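PDB 3L4E: uncharacterized peptidase Lmo0363 from Listeria monocytogenes, which is uncharacterized but probably acts as a serine-type peptidase of the S51 (peptidase E) family. Local coordinates for residues G87-R99 with A121-Q134. Sequence-based numbering, arbitrary orientation.
Sequences GGNTFFLLQELKR and AGAVITSPNIAYIQ. With SO4 (sulfate ion), chain C.
A single water is gripped from both segments, its oxygen accepting from G88 N at 2.8 Å and from A121 N at 3.0 Å. The G88 carbonyl and the A121 methyl also touch. T90, the first helical residue after G87-N89, has two different branches at work. Its hydroxyl rests on the A121 methyl (T90 OG1 to A121 CB 3.3 Å) while hydrogen-bonded to D137 OD2, and its methyl, lying anti to the backbone N, reaches in among V124 CG1, I125 CG2 and I130 CD1. Just before T90, N89 N-caps helix 90-100: its OD1 accepts from F92 N nearly straight (162°), and its ND2 donates to S138 O and to a sulfate ion.

A121 follows S120, the presumed charge-relay serine, in a GxSxG sequence consistent with a nucleophile elbow between strand 115-119 and helix 121-124. Two backbone N-H groups converging on one water beside that serine resemble an oxyanion hole, with G88 as the probable second donor.

Further along, the contact is apolar. I130 CD1 lies over one face of the F91 ring in a CH-pi contact, 4.0 Å from the centroid and 29° off the normal, and also packs on L94 CD2. Q134 CA meets the edge of that ring, while I133 CG2 approaches F91 CE2 obliquely at 3.6 Å; Y148 adds an edge-to-face partner. With CG1 flanked by its own N and C (chi1 63°), the I125 side chain runs nearly perpendicular to those of L93 and L97, its CD1 reaching both. I125 CD1 is tight against L97 CD1, at 3.4 Å, while L97 also packs on A102 and I106 of helix 102-111.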
ATOM      1  N   GLY A  87      -3.976  -4.304   1.487  1.00 11.82           N
ATOM      2  CA  GLY A  87      -5.057  -4.032   0.561  1.00 14.27           C
ATOM      3  C   GLY A  87      -6.379  -3.793   1.269  1.00 14.26           C
ATOM      4  O   GLY A  87      -6.476  -3.888   2.490  1.00 14.21           O
ATOM      5  N   GLY A  88      -7.404  -3.463   0.492  1.00 14.67           N
ATOM      6  CA  GLY A  88      -8.735  -3.230   1.016  1.00 14.38           C
ATOM      7  C   GLY A  88      -9.394  -2.129   0.211  1.00 16.10           C
ATOM      8  O   GLY A  88      -9.109  -1.972  -0.980  1.00 18.37           O
ATOM      9  N   ASN A  89     -10.273  -1.363   0.849  1.00 17.26           N
ATOM     10  CA  ASN A  89     -10.936  -0.264   0.162  1.00 17.80           C
ATOM     11  C   ASN A  89     -10.049   0.977   0.166  1.00 15.27           C
ATOM     12  O   ASN A  89      -9.777   1.556   1.230  1.00 15.86           O
ATOM     13  CB  ASN A  89     -12.292   0.031   0.795  1.00 20.76           C
ATOM     14  CG  ASN A  89     -13.077   1.049   0.009  1.00 19.01           C
ATOM     15  OD1 ASN A  89     -12.739   2.234   0.004  1.00 19.01           O
ATOM     16  ND2 ASN A  89     -14.129   0.595  -0.666  1.00 20.96           N
ATOM     17  N   THR A  90      -9.595   1.383  -1.021  1.00 14.16           N
ATOM     18  CA  THR A  90      -8.661   2.503  -1.124  1.00 13.64           C
ATOM     19  C   THR A  90      -9.268   3.803  -0.612  1.00 17.03           C
ATOM     20  O   THR A  90      -8.572   4.618  -0.014  1.00 14.95           O
ATOM     21  CB  THR A  90      -8.162   2.729  -2.572  1.00 15.78           C
ATOM     22  OG1 THR A  90      -7.724   1.492  -3.131  1.00 16.46           O
ATOM     23  CG2 THR A  90      -6.996   3.733  -2.608  1.00 16.47           C
ATOM     24  N   PHE A  91     -10.561   4.008  -0.857  1.00 16.65           N
ATOM     25  CA  PHE A  91     -11.200   5.254  -0.438  1.00 16.58           C
ATOM     26  C   PHE A  91     -11.292   5.363   1.083  1.00 17.06           C
ATOM     27  O   PHE A  91     -11.004   6.409   1.653  1.00 16.63           O
ATOM     28  CB  PHE A  91     -12.556   5.432  -1.119  1.00 18.54           C
ATOM     29  CG  PHE A  91     -12.449   5.539  -2.605  1.00 19.05           C
ATOM     30  CD1 PHE A  91     -12.245   6.767  -3.214  1.00 25.04           C
ATOM     31  CD2 PHE A  91     -12.516   4.402  -3.400  1.00 22.33           C
ATOM     32  CE1 PHE A  91     -12.121   6.858  -4.587  1.00 27.75           C
ATOM     33  CE2 PHE A  91     -12.398   4.489  -4.772  1.00 23.94           C
ATOM     34  CZ  PHE A  91     -12.198   5.715  -5.365  1.00 29.26           C
ATOM     35  N   PHE A  92     -11.659   4.273   1.741  1.00 18.27           N
ATOM     36  CA  PHE A  92     -11.711   4.292   3.200  1.00 15.46           C
ATOM     37  C   PHE A  92     -10.322   4.527   3.791  1.00 13.07           C
ATOM     38  O   PHE A  92     -10.160   5.320   4.730  1.00 16.76           O
ATOM     39  CB  PHE A  92     -12.308   3.003   3.752  1.00 17.33           C
ATOM     40  CG  PHE A  92     -12.460   3.016   5.236  1.00 18.10           C
ATOM     41  CD1 PHE A  92     -13.416   3.824   5.839  1.00 22.79           C
ATOM     42  CD2 PHE A  92     -11.627   2.255   6.038  1.00 17.96           C
ATOM     43  CE1 PHE A  92     -13.551   3.857   7.211  1.00 25.34           C
ATOM     44  CE2 PHE A  92     -11.755   2.279   7.409  1.00 19.40           C
ATOM     45  CZ  PHE A  92     -12.716   3.084   8.001  1.00 21.47           C
ATOM     46  N   LEU A  93      -9.324   3.846   3.236  1.00 15.12           N
ATOM     47  CA  LEU A  93      -7.936   4.048   3.642  1.00 13.88           C
ATOM     48  C   LEU A  93      -7.513   5.516   3.539  1.00 12.27           C
ATOM     49  O   LEU A  93      -7.005   6.102   4.504  1.00 14.05           O
ATOM     50  CB  LEU A  93      -7.009   3.160   2.812  1.00 13.59           C
ATOM     51  CG  LEU A  93      -5.499   3.347   2.984  1.00 13.83           C
ATOM     52  CD1 LEU A  93      -5.031   3.011   4.395  1.00 15.31           C
ATOM     53  CD2 LEU A  93      -4.757   2.511   1.939  1.00 14.35           C
ATOM     54  N   LEU A  94      -7.712   6.120   2.374  1.00 14.63           N
ATOM     55  CA  LEU A  94      -7.299   7.510   2.178  1.00 16.28           C
ATOM     56  C   LEU A  94      -8.088   8.436   3.100  1.00 15.94           C
ATOM     57  O   LEU A  94      -7.541   9.378   3.674  1.00 15.13           O
ATOM     58  CB  LEU A  94      -7.487   7.930   0.719  1.00 15.65           C
ATOM     59  CG  LEU A  94      -6.979   9.329   0.363  1.00 16.85           C
ATOM     60  CD1 LEU A  94      -5.502   9.468   0.690  1.00 19.02           C
ATOM     61  CD2 LEU A  94      -7.251   9.643  -1.119  1.00 18.98           C
ATOM     62  N   GLN A  95      -9.375   8.151   3.247  1.00 16.35           N
ATOM     63  CA  GLN A  95     -10.225   8.923   4.139  1.00 15.56           C
ATOM     64  C   GLN A  95      -9.663   8.970   5.555  1.00 17.02           C
ATOM     65  O   GLN A  95      -9.570  10.034   6.157  1.00 17.36           O
ATOM     66  CB  GLN A  95     -11.639   8.344   4.157  1.00 16.67           C
ATOM     67  CG  GLN A  95     -12.562   9.032   5.132  1.00 18.18           C
ATOM     68  CD  GLN A  95     -13.933   8.424   5.095  1.00 21.07           C
ATOM     69  OE1 GLN A  95     -14.732   8.745   4.219  1.00 22.78           O
ATOM     70  NE2 GLN A  95     -14.206   7.507   6.020  1.00 25.11           N
ATOM     71  N   GLU A  96      -9.281   7.814   6.086  1.00 16.08           N
ATOM     72  CA  GLU A  96      -8.793   7.752   7.459  1.00 15.75           C
ATOM     73  C   GLU A  96      -7.401   8.372   7.604  1.00 16.35           C
ATOM     74  O   GLU A  96      -7.111   9.032   8.609  1.00 17.34           O
ATOM     75  CB  GLU A  96      -8.845   6.314   7.979  1.00 18.43           C
ATOM     76  CG  GLU A  96     -10.272   5.758   8.020  1.00 21.28           C
ATOM     77  CD  GLU A  96     -11.222   6.628   8.854  1.00 25.72           C
ATOM     78  OE1 GLU A  96     -10.971   6.810  10.060  1.00 25.20           O
ATOM     79  OE2 GLU A  96     -12.222   7.132   8.304  1.00 30.00           O
ATOM     80  N   LEU A  97      -6.552   8.190   6.595  1.00 16.94           N
ATOM     81  CA  LEU A  97      -5.250   8.847   6.593  1.00 17.87           C
ATOM     82  C   LEU A  97      -5.380  10.372   6.588  1.00 18.22           C
ATOM     83  O   LEU A  97      -4.658  11.061   7.307  1.00 19.73           O
ATOM     84  CB  LEU A  97      -4.409   8.387   5.404  1.00 17.46           C
ATOM     85  CG  LEU A  97      -3.891   6.945   5.429  1.00 18.19           C
ATOM     86  CD1 LEU A  97      -3.212   6.615   4.112  1.00 19.52           C
ATOM     87  CD2 LEU A  97      -2.925   6.698   6.588  1.00 23.32           C
ATOM     88  N   LYS A  98      -6.295  10.904   5.782  1.00 17.52           N
ATOM     89  CA  LYS A  98      -6.495  12.352   5.763  1.00 22.47           C
ATOM     90  C   LYS A  98      -7.134  12.874   7.056  1.00 20.29           C
ATOM     91  O   LYS A  98      -6.720  13.916   7.587  1.00 21.41           O
ATOM     92  CB  LYS A  98      -7.332  12.782   4.555  1.00 20.07           C
ATOM     93  CG  LYS A  98      -6.643  12.611   3.222  1.00 19.62           C
ATOM     94  CD  LYS A  98      -7.460  13.277   2.119  1.00 22.30           C
ATOM     95  CE  LYS A  98      -6.756  13.203   0.774  1.00 29.90           C
ATOM     96  NZ  LYS A  98      -7.499  13.967  -0.270  1.00 32.35           N
ATOM     97  N   ARG A  99      -8.137  12.159   7.561  1.00 19.91           N
ATOM     98  CA  ARG A  99      -8.848  12.581   8.766  1.00 20.22           C
ATOM     99  C   ARG A  99      -7.913  12.781   9.953  1.00 19.64           C
ATOM    100  O   ARG A  99      -8.110  13.682  10.771  1.00 19.62           O
ATOM    101  CB  ARG A  99      -9.932  11.570   9.159  1.00 22.33           C
ATOM    102  CG  ARG A  99     -10.541  11.885  10.526  1.00 25.75           C
ATOM    103  CD  ARG A  99     -11.548  10.851  11.010  1.00 34.83           C
ATOM    104  NE  ARG A  99     -10.966   9.537  11.283  1.00 39.64           N
ATOM    105  CZ  ARG A  99     -10.390   9.180  12.430  1.00 38.11           C
ATOM    106  NH1 ARG A  99     -10.277  10.042  13.431  1.00 34.11           N
ATOM    107  NH2 ARG A  99      -9.907   7.954  12.571  1.00 43.10           N
ATOM    108  N   ALA A 121      -4.626  -1.419  -2.492  1.00 13.54           N
ATOM    109  CA  ALA A 121      -5.026  -0.093  -1.985  1.00 13.38           C
ATOM    110  C   ALA A 121      -3.819   0.709  -1.464  1.00 13.90           C
ATOM    111  O   ALA A 121      -3.722   1.928  -1.674  1.00 14.21           O
ATOM    112  CB  ALA A 121      -6.075  -0.227  -0.881  1.00 15.15           C
ATOM    113  N   GLY A 122      -2.900   0.029  -0.784  1.00 11.87           N
ATOM    114  CA  GLY A 122      -1.731   0.695  -0.228  1.00 11.28           C
ATOM    115  C   GLY A 122      -0.754   1.157  -1.297  1.00 12.22           C
ATOM    116  O   GLY A 122       0.025   2.090  -1.077  1.00 13.22           O
ATOM    117  N   ALA A 123      -0.789   0.505  -2.457  1.00 12.49           N
ATOM    118  CA  ALA A 123      -0.049   0.992  -3.627  1.00 13.45           C
ATOM    119  C   ALA A 123      -0.803   2.111  -4.341  1.00 14.85           C
ATOM    120  O   ALA A 123      -0.201   3.088  -4.797  1.00 15.34           O
ATOM    121  CB  ALA A 123       0.226  -0.148  -4.609  1.00 13.65           C
ATOM    122  N   VAL A 124      -2.118   1.965  -4.458  1.00 13.25           N
ATOM    123  CA  VAL A 124      -2.903   2.955  -5.177  1.00 15.00           C
ATOM    124  C   VAL A 124      -2.752   4.346  -4.543  1.00 15.90           C
ATOM    125  O   VAL A 124      -2.674   5.351  -5.263  1.00 16.80           O
ATOM    126  CB  VAL A 124      -4.392   2.531  -5.286  1.00 15.81           C
ATOM    127  CG1 VAL A 124      -5.249   3.651  -5.882  1.00 18.19           C
ATOM    128  CG2 VAL A 124      -4.520   1.267  -6.120  1.00 17.15           C
ATOM    129  N   ILE A 125      -2.699   4.420  -3.209  1.00 13.84           N
ATOM    130  CA  ILE A 125      -2.597   5.741  -2.564  1.00 14.17           C
ATOM    131  C   ILE A 125      -1.254   6.458  -2.772  1.00 16.67           C
ATOM    132  O   ILE A 125      -1.115   7.626  -2.393  1.00 15.73           O
ATOM    133  CB  ILE A 125      -2.952   5.725  -1.042  1.00 12.31           C
ATOM    134  CG1 ILE A 125      -1.969   4.856  -0.258  1.00 12.00           C
ATOM    135  CG2 ILE A 125      -4.385   5.277  -0.816  1.00 15.22           C
ATOM    136  CD1 ILE A 125      -2.082   5.069   1.248  1.00 13.85           C
ATOM    137  N   THR A 126      -0.271   5.785  -3.372  1.00 14.71           N
ATOM    138  CA  THR A 126       0.982   6.466  -3.716  1.00 15.72           C
ATOM    139  C   THR A 126       0.828   7.363  -4.950  1.00 21.38           C
ATOM    140  O   THR A 126       1.672   8.216  -5.204  1.00 22.65           O
ATOM    141  CB  THR A 126       2.157   5.494  -3.967  1.00 16.46           C
ATOM    142  OG1 THR A 126       1.905   4.718  -5.146  1.00 18.72           O
ATOM    143  CG2 THR A 126       2.380   4.571  -2.780  1.00 15.78           C
ATOM    144  N   SER A 127      -0.253   7.167  -5.703  1.00 19.01           N
ATOM    145  CA  SER A 127      -0.520   7.953  -6.910  1.00 21.69           C
ATOM    146  C   SER A 127      -0.953   9.379  -6.590  1.00 21.67           C
ATOM    147  O   SER A 127      -1.222   9.713  -5.437  1.00 20.49           O
ATOM    148  CB  SER A 127      -1.618   7.281  -7.729  1.00 23.10           C
ATOM    149  OG  SER A 127      -2.879   7.431  -7.094  1.00 23.58           O
ATOM    150  N   PRO A 128      -1.029  10.230  -7.618  1.00 24.95           N
ATOM    151  CA  PRO A 128      -1.512  11.598  -7.381  1.00 27.05           C
ATOM    152  C   PRO A 128      -2.974  11.653  -6.937  1.00 25.50           C
ATOM    153  O   PRO A 128      -3.335  12.533  -6.165  1.00 25.99           O
ATOM    154  CB  PRO A 128      -1.362  12.263  -8.755  1.00 27.06           C
ATOM    155  CG  PRO A 128      -0.299  11.452  -9.455  1.00 29.06           C
ATOM    156  CD  PRO A 128      -0.522  10.047  -8.991  1.00 30.52           C
ATOM    157  N   ASN A 129      -3.803  10.734  -7.419  1.00 23.77           N
ATOM    158  CA  ASN A 129      -5.250  10.819  -7.210  1.00 25.57           C
ATOM    159  C   ASN A 129      -5.888   9.456  -7.460  1.00 27.21           C
ATOM    160  O   ASN A 129      -5.588   8.803  -8.463  1.00 30.37           O
ATOM    161  CB  ASN A 129      -5.847  11.892  -8.138  1.00 32.06           C
ATOM    162  CG  ASN A 129      -7.363  11.957  -8.070  1.00 30.55           C
ATOM    163  OD1 ASN A 129      -8.055  11.089  -8.601  1.00 32.95           O
ATOM    164  ND2 ASN A 129      -7.887  12.998  -7.427  1.00 32.96           N
ATOM    165  N   ILE A 130      -6.755   9.016  -6.554  1.00 22.70           N
ATOM    166  CA  ILE A 130      -7.257   7.641  -6.610  1.00 23.93           C
ATOM    167  C   ILE A 130      -8.606   7.475  -7.312  1.00 29.51           C
ATOM    168  O   ILE A 130      -9.209   6.408  -7.247  1.00 27.95           O
ATOM    169  CB  ILE A 130      -7.331   6.993  -5.208  1.00 20.50           C
ATOM    170  CG1 ILE A 130      -8.366   7.710  -4.327  1.00 20.76           C
ATOM    171  CG2 ILE A 130      -5.967   7.029  -4.547  1.00 19.15           C
ATOM    172  CD1 ILE A 130      -8.656   6.990  -3.013  1.00 18.22           C
ATOM    173  N   ALA A 131      -9.079   8.517  -7.986  1.00 30.36           N
ATOM    174  CA  ALA A 131     -10.368   8.428  -8.660  1.00 32.23           C
ATOM    175  C   ALA A 131     -10.437   7.228  -9.602  1.00 33.14           C
ATOM    176  O   ALA A 131     -11.478   6.582  -9.715  1.00 33.33           O
ATOM    177  CB  ALA A 131     -10.684   9.727  -9.407  1.00 35.88           C
ATOM    178  N   TYR A 132      -9.320   6.918 -10.255  1.00 33.37           N
ATOM    179  CA  TYR A 132      -9.284   5.855 -11.256  1.00 35.29           C
ATOM    180  C   TYR A 132      -9.617   4.469 -10.701  1.00 35.31           C
ATOM    181  O   TYR A 132      -9.923   3.551 -11.467  1.00 36.50           O
ATOM    182  CB  TYR A 132      -7.922   5.823 -11.959  1.00 35.13           C
ATOM    183  CG  TYR A 132      -6.765   5.347 -11.087  1.00 31.41           C
ATOM    184  CD1 TYR A 132      -6.317   4.032 -11.142  1.00 31.64           C
ATOM    185  CD2 TYR A 132      -6.115   6.220 -10.224  1.00 29.40           C
ATOM    186  CE1 TYR A 132      -5.256   3.598 -10.356  1.00 28.50           C
ATOM    187  CE2 TYR A 132      -5.060   5.804  -9.436  1.00 26.55           C
ATOM    188  CZ  TYR A 132      -4.630   4.490  -9.505  1.00 24.77           C
ATOM    189  OH  TYR A 132      -3.570   4.085  -8.722  1.00 25.48           O
ATOM    190  N   ILE A 133      -9.553   4.312  -9.380  1.00 34.38           N
ATOM    191  CA  ILE A 133      -9.770   3.000  -8.777  1.00 31.35           C
ATOM    192  C   ILE A 133     -11.233   2.765  -8.371  1.00 34.56           C
ATOM    193  O   ILE A 133     -11.572   1.703  -7.850  1.00 31.90           O
ATOM    194  CB  ILE A 133      -8.801   2.756  -7.574  1.00 30.71           C
ATOM    195  CG1 ILE A 133      -8.403   1.278  -7.469  1.00 30.61           C
ATOM    196  CG2 ILE A 133      -9.389   3.262  -6.266  1.00 29.07           C
ATOM    197  CD1 ILE A 133      -7.591   0.779  -8.641  1.00 29.33           C
ATOM    198  N   GLN A 134     -12.104   3.739  -8.640  1.00 33.23           N
ATOM    199  CA  GLN A 134     -13.485   3.677  -8.156  1.00 35.57           C
ATOM    200  C   GLN A 134     -14.351   2.539  -8.712  1.00 39.17           C
ATOM    201  O   GLN A 134     -15.377   2.203  -8.118  1.00 38.15           O
ATOM    202  CB  GLN A 134     -14.200   5.019  -8.352  1.00 38.10           C
ATOM    203  CG  GLN A 134     -14.362   5.443  -9.794  1.00 40.09           C
ATOM    204  CD  GLN A 134     -14.815   6.879  -9.905  1.00 47.45           C
ATOM    205  OE1 GLN A 134     -14.088   7.732 -10.415  1.00 55.05           O
ATOM    206  NE2 GLN A 134     -16.016   7.162  -9.409  1.00 47.35           N
TER
HETATM  207  S   SO4 C 207     -15.725  -2.691  -1.901  0.87 49.98           S
HETATM  208  O1  SO4 C 207     -16.794  -1.933  -1.259  0.90 60.42           O
HETATM  209  O2  SO4 C 207     -15.857  -4.105  -1.573  0.94 49.86           O
HETATM  210  O3  SO4 C 207     -15.821  -2.509  -3.343  0.96 49.51           O
HETATM  211  O4  SO4 C 207     -14.428  -2.200  -1.436  0.96 52.76           O
HETATM  212  O   HOH W   1      -6.951  -3.362  -2.318  1.00 21.89           O